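Local coordinates for acyl-coenzyme A oxidase 3 (Yarrowia lipolytica, PDB 5YS9), which oxidises aliphatic acyl-CoA esters to trans-2-enoyl-CoA with FAD as cofactor, passing the electrons to oxygen and releasing hydrogen peroxide in peroxisomal fatty acid beta-oxidation, at residues H557-L562 / N587-W592; R569-A572 / V578-Y581. One frame throughout, in Å; residues are numbered along the deposited sequence.

Interaction 1: residues H557-L562 / N587-W592; sequences HTRKHL and NLFTLW
Arg559 reaches across from helix 547-573 to two aromatic side chains of helix 579-596, Phe589 and Trp592. Its CG stands anti to the backbone N (chi1 -159°) and the chain then bends at chi2, which carries the guanidinium over to the partner helix although the side chain does not start out facing it. NE of Arg559 comes within 3.7 Å of CZ of Phe589, with guanidinium and ring planes only 11° apart, but the approach is oblique and no full stack results. At the far end, NH2 of Arg559 lies 3.5 Å from CZ3 of Trp592; the six-membered part of the indole meets the guanidinium at its edge, near its plane. NE also hydrogen-bonds to OG of Ser593, one residue beyond the segment, and this bond probably limits how far the guanidinium can turn beside the two aromatics. One helical turn on, Leu562 starts out toward the partner helix. Its CB sits 3.8 Å from CE2 and equally close to CZ of Phe589, so the far end of this ring is shared between an aliphatic neighbour and a cationic one. Phe361 of helix 349-385 packs on Arg559, Leu562 and Trp592 and meets the Phe589 ring edge-to-face. No hydrogen bond links the two segments, and their axes stay 10.9 Å apart at closest approach, a spacing bridged by long side chains. With 159° between their directions, the pair is a nearly antiparallel helical hairpin in the C-terminal all-helical region of the acyl-CoA oxidase fold.

Interaction 2: residues R569-A572 / V578-Y581; sequences RINA and VKPY
The turn of a helical hairpin brings Ile570, near the end of helix 547-573, against Lys579, in the first turn of helix 579-596. The methyl CG2 of Ile570 rests 4.1 Å from CG of Lys579, the two side chains crossing obliquely. Beyond this apolar touch the lysine runs on past the backbone of the first helix: CG is anti to the backbone N (chi1 173°), the chain continues extended, and a bend at chi3 (-78°) lays CE 3.7 Å from O of Ile570. The ammonium ends 3.9 Å from O of Asn571 and 4.0 Å from O of Ile570, too long for a hydrogen bond to either. Because these carbonyls belong to the C-terminal end of a helix, where the helix dipole places its partial negative end, a positive charge here probably meets a mildly favourable field. With an alanine here instead of Lys579, the CG2 methyl of Ile570 would probably lose its aliphatic neighbour in this turn, and the helix end the nearby charge. Ile570 also packs against Phe44 of helix 38-46 and against Leu582 and Ala586, further along the second helix of the hairpin, while Asn571 is exposed to solvent.

Overall arrangement
Interactions 1 and 2 join the same two helices, 547-573 and 579-596, at different heights of one hairpin. Interaction 2 lies beside the turn, with five residues between its two segments, and is nested within the longer loop that interaction 1 closes. Their centres are 16 Å apart and their nearest atoms about 7 Å, so the two do not touch. The centre of interaction 1 lies 19 Å from the centre of the chain, and that of interaction 2 lies 25 Å from it. Helix 349-385 flanks both segments of helix 547-573, through Phe361 at interaction 1 and through Met367, which touches Arg569 beside interaction 2. That helix also contributes Arg354 to an FAD pocket.

Interaction 1: residues H557-L562 / N587-W592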
ATOM      1  N   HIS A 557       0.448 -23.629  -1.013  1.00 34.69           N
ATOM      2  CA  HIS A 557       0.912 -24.359   0.152  1.00 39.97           C
ATOM      3  C   HIS A 557       0.864 -23.526   1.458  1.00 40.72           C
ATOM      4  O   HIS A 557       0.491 -24.042   2.515  1.00 38.62           O
ATOM      5  CB  HIS A 557       2.325 -24.883  -0.145  1.00 42.63           C
ATOM      6  CG  HIS A 557       3.051 -25.426   1.043  1.00 46.96           C
ATOM      7  ND1 HIS A 557       2.826 -26.689   1.537  1.00 49.04           N
ATOM      8  CD2 HIS A 557       4.039 -24.886   1.802  1.00 48.41           C
ATOM      9  CE1 HIS A 557       3.643 -26.897   2.559  1.00 53.65           C
ATOM     10  NE2 HIS A 557       4.401 -25.826   2.726  1.00 48.84           N
ATOM     11  N   THR A 558       1.270 -22.256   1.379  1.00 38.82           N
ATOM     12  CA  THR A 558       1.225 -21.359   2.514  1.00 37.15           C
ATOM     13  C   THR A 558      -0.234 -21.126   2.957  1.00 38.27           C
ATOM     14  O   THR A 558      -0.561 -21.127   4.149  1.00 38.69           O
ATOM     15  CB  THR A 558       1.958 -20.044   2.175  1.00 39.06           C
ATOM     16  OG1 THR A 558       3.304 -20.350   1.759  1.00 31.70           O
ATOM     17  CG2 THR A 558       2.023 -19.097   3.409  1.00 37.98           C
ATOM     18  N   ARG A 559      -1.132 -20.973   2.004  1.00 36.45           N
ATOM     19  CA  ARG A 559      -2.506 -20.750   2.360  1.00 37.17           C
ATOM     20  C   ARG A 559      -3.136 -21.923   3.118  1.00 40.29           C
ATOM     21  O   ARG A 559      -3.885 -21.752   4.119  1.00 35.93           O
ATOM     22  CB  ARG A 559      -3.325 -20.450   1.097  1.00 36.31           C
ATOM     23  CG  ARG A 559      -4.614 -19.733   1.389  1.00 37.15           C
ATOM     24  CD  ARG A 559      -4.405 -18.726   2.524  1.00 37.61           C
ATOM     25  NE  ARG A 559      -5.368 -17.671   2.459  1.00 40.82           N
ATOM     26  CZ  ARG A 559      -5.216 -16.530   1.819  1.00 38.36           C
ATOM     27  NH1 ARG A 559      -4.140 -16.258   1.158  1.00 39.36           N
ATOM     28  NH2 ARG A 559      -6.193 -15.661   1.831  1.00 47.02           N
ATOM     29  N   LYS A 560      -2.818 -23.101   2.613  1.00 40.55           N
ATOM     30  CA  LYS A 560      -3.225 -24.347   3.187  1.00 40.41           C
ATOM     31  C   LYS A 560      -2.612 -24.497   4.563  1.00 37.41           C
ATOM     32  O   LYS A 560      -3.282 -24.912   5.482  1.00 38.59           O
ATOM     33  CB  LYS A 560      -2.829 -25.488   2.250  1.00 45.79           C
ATOM     34  CG  LYS A 560      -2.905 -26.870   2.855  1.00 50.51           C
ATOM     35  CD  LYS A 560      -1.525 -27.433   3.112  1.00 54.08           C
ATOM     36  CE  LYS A 560      -1.318 -27.716   4.580  1.00 54.85           C
ATOM     37  NZ  LYS A 560       0.103 -27.543   4.967  1.00 64.59           N
ATOM     38  N   HIS A 561      -1.351 -24.124   4.722  1.00 35.87           N
ATOM     39  CA  HIS A 561      -0.753 -24.149   6.070  1.00 41.27           C
ATOM     40  C   HIS A 561      -1.443 -23.227   7.127  1.00 38.74           C
ATOM     41  O   HIS A 561      -1.627 -23.631   8.276  1.00 40.71           O
ATOM     42  CB  HIS A 561       0.790 -23.955   6.030  1.00 47.46           C
ATOM     43  CG  HIS A 561       1.471 -24.515   7.239  1.00 60.97           C
ATOM     44  ND1 HIS A 561       1.418 -25.857   7.564  1.00 73.20           N
ATOM     45  CD2 HIS A 561       2.150 -23.910   8.243  1.00 66.14           C
ATOM     46  CE1 HIS A 561       2.058 -26.055   8.705  1.00 81.60           C
ATOM     47  NE2 HIS A 561       2.514 -24.890   9.136  1.00 78.49           N
ATOM     48  N   LEU A 562      -1.820 -22.005   6.739  1.00 40.24           N
ATOM     49  CA  LEU A 562      -2.630 -21.088   7.599  1.00 40.44           C
ATOM     50  C   LEU A 562      -3.955 -21.702   8.037  1.00 37.95           C
ATOM     51  O   LEU A 562      -4.329 -21.595   9.176  1.00 37.97           O
ATOM     52  CB  LEU A 562      -2.929 -19.753   6.860  1.00 40.31           C
ATOM     53  CG  LEU A 562      -1.739 -18.790   6.707  1.00 38.68           C
ATOM     54  CD1 LEU A 562      -1.872 -17.879   5.504  1.00 37.79           C
ATOM     55  CD2 LEU A 562      -1.578 -17.986   7.982  1.00 40.97           C
ATOM     56  N   ASN A 587     -13.748 -20.876   9.910  1.00 37.74           N
ATOM     57  CA  ASN A 587     -14.565 -21.160   8.709  1.00 38.76           C
ATOM     58  C   ASN A 587     -14.659 -20.000   7.784  1.00 34.74           C
ATOM     59  O   ASN A 587     -14.595 -20.201   6.581  1.00 34.01           O
ATOM     60  CB  ASN A 587     -15.972 -21.638   9.073  1.00 40.14           C
ATOM     61  CG  ASN A 587     -15.990 -23.077   9.557  1.00 38.20           C
ATOM     62  OD1 ASN A 587     -14.947 -23.686   9.837  1.00 38.27           O
ATOM     63  ND2 ASN A 587     -17.172 -23.632   9.624  1.00 36.87           N
ATOM     64  N   LEU A 588     -14.783 -18.788   8.342  1.00 36.57           N
ATOM     65  CA  LEU A 588     -14.822 -17.551   7.527  1.00 34.92           C
ATOM     66  C   LEU A 588     -13.495 -17.396   6.819  1.00 35.89           C
ATOM     67  O   LEU A 588     -13.458 -17.265   5.600  1.00 33.99           O
ATOM     68  CB  LEU A 588     -15.143 -16.317   8.374  1.00 33.17           C
ATOM     69  CG  LEU A 588     -15.269 -14.967   7.651  1.00 33.77           C
ATOM     70  CD1 LEU A 588     -16.189 -14.987   6.396  1.00 33.18           C
ATOM     71  CD2 LEU A 588     -15.737 -13.921   8.646  1.00 32.05           C
ATOM     72  N   PHE A 589     -12.394 -17.506   7.565  1.00 36.94           N
ATOM     73  CA  PHE A 589     -11.089 -17.456   6.934  1.00 37.00           C
ATOM     74  C   PHE A 589     -11.038 -18.416   5.741  1.00 35.86           C
ATOM     75  O   PHE A 589     -10.741 -18.012   4.602  1.00 36.22           O
ATOM     76  CB  PHE A 589      -9.966 -17.755   7.939  1.00 36.86           C
ATOM     77  CG  PHE A 589      -8.611 -17.786   7.317  1.00 37.98           C
ATOM     78  CD1 PHE A 589      -8.082 -16.641   6.720  1.00 39.36           C
ATOM     79  CD2 PHE A 589      -7.875 -18.972   7.259  1.00 40.18           C
ATOM     80  CE1 PHE A 589      -6.830 -16.682   6.090  1.00 37.12           C
ATOM     81  CE2 PHE A 589      -6.618 -19.005   6.653  1.00 40.38           C
ATOM     82  CZ  PHE A 589      -6.094 -17.859   6.081  1.00 37.44           C
ATOM     83  N   THR A 590     -11.384 -19.663   6.010  1.00 32.39           N
ATOM     84  CA  THR A 590     -11.096 -20.729   5.111  1.00 34.00           C
ATOM     85  C   THR A 590     -12.011 -20.663   3.877  1.00 36.03           C
ATOM     86  O   THR A 590     -11.552 -20.859   2.729  1.00 33.04           O
ATOM     87  CB  THR A 590     -11.171 -22.091   5.839  1.00 35.83           C
ATOM     88  OG1 THR A 590     -10.168 -22.168   6.869  1.00 35.74           O
ATOM     89  CG2 THR A 590     -10.959 -23.229   4.865  1.00 38.44           C
ATOM     90  N   LEU A 591     -13.294 -20.379   4.109  1.00 34.52           N
ATOM     91  CA  LEU A 591     -14.253 -20.276   3.015  1.00 34.14           C
ATOM     92  C   LEU A 591     -14.060 -19.009   2.185  1.00 35.67           C
ATOM     93  O   LEU A 591     -14.311 -18.991   0.976  1.00 36.26           O
ATOM     94  CB  LEU A 591     -15.646 -20.340   3.581  1.00 37.77           C
ATOM     95  CG  LEU A 591     -15.974 -21.749   4.132  1.00 39.90           C
ATOM     96  CD1 LEU A 591     -17.061 -21.707   5.171  1.00 38.63           C
ATOM     97  CD2 LEU A 591     -16.384 -22.674   2.987  1.00 40.88           C
ATOM     98  N   TRP A 592     -13.638 -17.935   2.850  1.00 34.93           N
ATOM     99  CA  TRP A 592     -13.328 -16.698   2.170  1.00 37.11           C
ATOM    100  C   TRP A 592     -12.131 -16.962   1.221  1.00 36.72           C
ATOM    101  O   TRP A 592     -12.193 -16.627   0.025  1.00 34.59           O
ATOM    102  CB  TRP A 592     -13.090 -15.551   3.192  1.00 36.21           C
ATOM    103  CG  TRP A 592     -12.502 -14.342   2.594  1.00 36.05           C
ATOM    104  CD1 TRP A 592     -13.134 -13.425   1.817  1.00 35.08           C
ATOM    105  CD2 TRP A 592     -11.149 -13.932   2.691  1.00 38.90           C
ATOM    106  NE1 TRP A 592     -12.271 -12.465   1.430  1.00 38.33           N
ATOM    107  CE2 TRP A 592     -11.031 -12.736   1.942  1.00 40.74           C
ATOM    108  CE3 TRP A 592     -10.011 -14.466   3.314  1.00 39.12           C
ATOM    109  CZ2 TRP A 592      -9.810 -12.039   1.799  1.00 38.68           C
ATOM    110  CZ3 TRP A 592      -8.778 -13.777   3.161  1.00 45.51           C
ATOM    111  CH2 TRP A 592      -8.698 -12.570   2.406  1.00 42.05           C
TER

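Interaction 2: residues R569-A572 / V578-Y581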
ATOM      1  N   ARG A 569      -4.828 -25.701  16.100  1.00 44.28           N
ATOM      2  CA  ARG A 569      -4.602 -24.987  17.370  1.00 45.90           C
ATOM      3  C   ARG A 569      -5.908 -24.854  18.148  1.00 41.88           C
ATOM      4  O   ARG A 569      -5.889 -24.860  19.371  1.00 42.30           O
ATOM      5  CB  ARG A 569      -3.967 -23.585  17.153  1.00 49.16           C
ATOM      6  CG  ARG A 569      -2.532 -23.539  16.594  1.00 48.79           C
ATOM      7  CD  ARG A 569      -1.428 -24.102  17.499  1.00 51.07           C
ATOM      8  NE  ARG A 569      -1.578 -23.740  18.910  1.00 51.86           N
ATOM      9  CZ  ARG A 569      -1.526 -24.581  19.949  1.00 50.43           C
ATOM     10  NH1 ARG A 569      -1.281 -25.883  19.804  1.00 50.42           N
ATOM     11  NH2 ARG A 569      -1.704 -24.097  21.171  1.00 50.85           N
ATOM     12  N   ILE A 570      -7.029 -24.733  17.436  1.00 44.10           N
ATOM     13  CA  ILE A 570      -8.370 -24.716  18.057  1.00 45.36           C
ATOM     14  C   ILE A 570      -8.649 -26.065  18.723  1.00 45.60           C
ATOM     15  O   ILE A 570      -8.999 -26.110  19.899  1.00 47.62           O
ATOM     16  CB  ILE A 570      -9.490 -24.376  17.032  1.00 42.07           C
ATOM     17  CG1 ILE A 570      -9.356 -22.918  16.550  1.00 46.43           C
ATOM     18  CG2 ILE A 570     -10.865 -24.584  17.656  1.00 43.31           C
ATOM     19  CD1 ILE A 570     -10.114 -22.558  15.273  1.00 45.94           C
ATOM     20  N   ASN A 571      -8.503 -27.141  17.947  1.00 47.20           N
ATOM     21  CA  ASN A 571      -8.677 -28.491  18.442  1.00 47.87           C
ATOM     22  C   ASN A 571      -7.744 -28.711  19.624  1.00 47.25           C
ATOM     23  O   ASN A 571      -8.180 -29.168  20.650  1.00 52.13           O
ATOM     24  CB  ASN A 571      -8.398 -29.525  17.349  1.00 51.20           C
ATOM     25  CG  ASN A 571      -8.675 -30.960  17.817  1.00 63.95           C
ATOM     26  OD1 ASN A 571      -7.766 -31.821  17.863  1.00 60.85           O
ATOM     27  ND2 ASN A 571      -9.937 -31.231  18.177  1.00 65.61           N
ATOM     28  N   ALA A 572      -6.482 -28.318  19.513  1.00 46.13           N
ATOM     29  CA  ALA A 572      -5.506 -28.602  20.572  1.00 46.14           C
ATOM     30  C   ALA A 572      -5.653 -27.783  21.847  1.00 46.70           C
ATOM     31  O   ALA A 572      -5.401 -28.314  22.907  1.00 55.38           O
ATOM     32  CB  ALA A 572      -4.085 -28.436  20.047  1.00 43.39           C
ATOM     33  N   VAL A 578     -15.093 -20.640  24.183  1.00 46.07           N
ATOM     34  CA  VAL A 578     -14.673 -19.872  23.026  1.00 44.97           C
ATOM     35  C   VAL A 578     -14.672 -20.681  21.746  1.00 45.39           C
ATOM     36  O   VAL A 578     -14.773 -20.088  20.677  1.00 44.36           O
ATOM     37  CB  VAL A 578     -13.297 -19.202  23.231  1.00 47.40           C
ATOM     38  CG1 VAL A 578     -13.430 -18.000  24.158  1.00 46.95           C
ATOM     39  CG2 VAL A 578     -12.239 -20.170  23.753  1.00 49.77           C
ATOM     40  N   LYS A 579     -14.590 -22.017  21.844  1.00 46.68           N
ATOM     41  CA  LYS A 579     -14.317 -22.872  20.692  1.00 44.97           C
ATOM     42  C   LYS A 579     -15.274 -22.612  19.511  1.00 45.05           C
ATOM     43  O   LYS A 579     -14.792 -22.412  18.368  1.00 39.05           O
ATOM     44  CB  LYS A 579     -14.266 -24.363  21.100  1.00 50.95           C
ATOM     45  CG  LYS A 579     -14.151 -25.363  19.941  1.00 55.75           C
ATOM     46  CD  LYS A 579     -13.896 -26.799  20.401  1.00 62.46           C
ATOM     47  CE  LYS A 579     -12.434 -27.046  20.798  1.00 73.21           C
ATOM     48  NZ  LYS A 579     -12.056 -28.494  20.797  1.00 71.33           N
ATOM     49  N   PRO A 580     -16.620 -22.562  19.771  1.00 42.38           N
ATOM     50  CA  PRO A 580     -17.528 -22.355  18.607  1.00 42.27           C
ATOM     51  C   PRO A 580     -17.309 -21.039  17.883  1.00 40.84           C
ATOM     52  O   PRO A 580     -17.526 -20.979  16.672  1.00 42.24           O
ATOM     53  CB  PRO A 580     -18.942 -22.425  19.186  1.00 38.57           C
ATOM     54  CG  PRO A 580     -18.786 -22.885  20.587  1.00 39.21           C
ATOM     55  CD  PRO A 580     -17.366 -22.708  21.031  1.00 38.52           C
ATOM     56  N   TYR A 581     -16.885 -20.011  18.620  1.00 42.38           N
ATOM     57  CA  TYR A 581     -16.665 -18.651  18.048  1.00 40.52           C
ATOM     58  C   TYR A 581     -15.365 -18.623  17.247  1.00 40.07           C
ATOM     59  O   TYR A 581     -15.308 -18.009  16.185  1.00 37.25           O
ATOM     60  CB  TYR A 581     -16.745 -17.565  19.134  1.00 39.27           C
ATOM     61  CG  TYR A 581     -18.057 -17.707  19.902  1.00 42.13           C
ATOM     62  CD1 TYR A 581     -19.281 -17.269  19.349  1.00 40.43           C
ATOM     63  CD2 TYR A 581     -18.091 -18.347  21.149  1.00 41.29           C
ATOM     64  CE1 TYR A 581     -20.477 -17.462  20.019  1.00 39.26           C
ATOM     65  CE2 TYR A 581     -19.292 -18.527  21.840  1.00 38.48           C
ATOM     66  CZ  TYR A 581     -20.459 -18.099  21.273  1.00 39.12           C
ATOM     67  OH  TYR A 581     -21.597 -18.301  21.968  1.00 39.41           O
TER